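PDB 2RBK: putative uncharacterized protein from Bacteroides thetaiotaomicron, which probably acts as a magnesium-dependent phosphatase of the haloacid dehalogenase-like hydrolase superfamily. Local coordinates for residues 91-94 with 95-99. Residues are numbered along the deposited sequence; the frame is centred on the assembly and turned at random.
Sequences KAMA and AFCEK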
loop_
_atom_site.group_PDB
_atom_site.type_symbol
_atom_site.label_atom_id
_atom_site.label_comp_id
_atom_site.label_asym_id
_atom_site.label_seq_id
_atom_site.Cartn_x
_atom_site.Cartn_y
_atom_site.Cartn_z
ATOM N N LYS A 91 3.734 -17.245 13.368
ATOM C CA LYS A 91 3.607 -18.715 13.421
ATOM C C LYS A 91 2.161 -19.131 13.285
ATOM O O LYS A 91 1.872 -20.118 12.584
ATOM C CB LYS A 91 4.201 -19.265 14.718
ATOM C CG LYS A 91 5.715 -19.112 14.852
ATOM C CD LYS A 91 6.289 -19.722 16.102
ATOM C CE LYS A 91 7.767 -19.569 16.309
ATOM N NZ LYS A 91 8.735 -19.819 15.208
ATOM N N ALA A 92 1.234 -18.393 13.895
ATOM C CA ALA A 92 -0.181 -18.772 13.810
ATOM C C ALA A 92 -0.728 -18.587 12.424
ATOM O O ALA A 92 -1.497 -19.424 11.918
ATOM C CB ALA A 92 -1.002 -18.006 14.825
ATOM N N MET A 93 -0.335 -17.515 11.735
ATOM C CA MET A 93 -0.745 -17.336 10.347
ATOM C C MET A 93 -0.182 -18.419 9.434
ATOM O O MET A 93 -0.918 -18.966 8.599
ATOM C CB MET A 93 -0.306 -15.936 9.882
ATOM C CG MET A 93 -0.803 -15.675 8.459
ATOM S SD MET A 93 -2.560 -15.722 8.121
ATOM C CE MET A 93 -3.131 -14.323 9.072
ATOM N N ALA A 94 1.080 -18.751 9.616
ATOM C CA ALA A 94 1.691 -19.811 8.811
ATOM C C ALA A 94 0.967 -21.145 9.056
ATOM O O ALA A 94 0.690 -21.861 8.083
ATOM C CB ALA A 94 3.163 -19.941 9.140
ATOM N N ALA A 95 0.647 -21.473 10.283
ATOM C CA ALA A 95 -0.030 -22.721 10.588
ATOM C C ALA A 95 -1.409 -22.713 9.957
ATOM O O ALA A 95 -1.857 -23.739 9.430
ATOM C CB ALA A 95 -0.109 -22.923 12.100
ATOM N N PHE A 96 -2.151 -21.623 10.044
ATOM C CA PHE A 96 -3.503 -21.507 9.525
ATOM C C PHE A 96 -3.488 -21.716 8.025
ATOM O O PHE A 96 -4.234 -22.486 7.486
ATOM C CB PHE A 96 -4.105 -20.146 9.877
ATOM C CG PHE A 96 -5.487 -19.918 9.296
ATOM C CD1 PHE A 96 -6.578 -20.444 9.968
ATOM C CD2 PHE A 96 -5.688 -19.237 8.119
ATOM C CE1 PHE A 96 -7.869 -20.260 9.455
ATOM C CE2 PHE A 96 -6.975 -19.050 7.620
ATOM C CZ PHE A 96 -8.043 -19.577 8.300
ATOM N N CYS A 97 -2.596 -20.976 7.360
ATOM C CA CYS A 97 -2.537 -21.085 5.894
ATOM C C CYS A 97 -2.137 -22.473 5.422
ATOM O O CYS A 97 -2.705 -23.013 4.450
ATOM C CB CYS A 97 -1.627 -20.052 5.255
ATOM S SG CYS A 97 -2.249 -18.350 5.452
ATOM N N GLU A 98 -1.161 -23.083 6.112
ATOM C CA GLU A 98 -0.758 -24.420 5.716
ATOM C C GLU A 98 -1.893 -25.414 5.915
ATOM O O GLU A 98 -2.148 -26.267 5.035
ATOM C CB GLU A 98 0.482 -24.844 6.542
ATOM C CG GLU A 98 1.042 -26.186 6.106
ATOM C CD GLU A 98 2.369 -26.619 6.645
ATOM O OE1 GLU A 98 3.033 -26.081 7.541
ATOM O OE2 GLU A 98 2.787 -27.670 6.050
ATOM N N LYS A 99 -2.589 -25.335 7.034
ATOM C CA LYS A 99 -3.721 -26.224 7.301
ATOM C C LYS A 99 -4.856 -26.063 6.307
ATOM O O LYS A 99 -5.514 -27.013 5.851
ATOM C CB LYS A 99 -4.214 -25.948 8.733
ATOM C CG LYS A 99 -5.506 -26.653 9.163
ATOM C CD LYS A 99 -6.066 -26.209 10.533
ATOM C CE LYS A 99 -6.744 -24.827 10.406
ATOM N NZ LYS A 99 -6.436 -23.882 11.521
HETATM O O HOH W 1 2.666 -24.127 9.031
#
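Cys97 N donates to Met93 O at 2.9 Å, and its N-H points almost straight at the oxygen (171°). This bond is one rung of the i to i+4 ladder of an alpha-helix, the helix spanning 87-100, which here packs against helices 139-143 and 156-162 and strand 149-152 of the three-stranded antiparallel sheet, away from the metal site. The same spacing recurs from Ala95 N to Lys91 O, from Phe96 N to Ala92 O and from Glu98 N to Ala94 O, so four successive carbonyls are each gripped by the amide one turn on. Ala94 O takes a second bond, a weak one, from a water whose oxygen lies 3.2 Å away. That water also donates to Glu98 OE1, a short 2.5 Å from the water oxygen, and so ties the carboxylate of the exposed Glu98 back to the preceding turn. Glu98 reaches it because CG lies anti to the backbone N (chi1 -175°) and the chain runs on extended.

The buried flank is largely apolar and illustrates how residues four apart share one side of a helix. Phe96 sends its ring away from the preceding turn to helix 156-162, where it touches Val162 beside Met93. Phe96 CB, by contrast, stays close to that turn, 3.4 Å from Ala92 O. The side chains of Met93 and Cys97 both touch Pro152, and they meet each other through their sulfurs: with the Met93 chain bent at chi2 and chi3, Met93 SD lies 3.8 Å from Cys97 SG, a van der Waals contact between residues one turn apart.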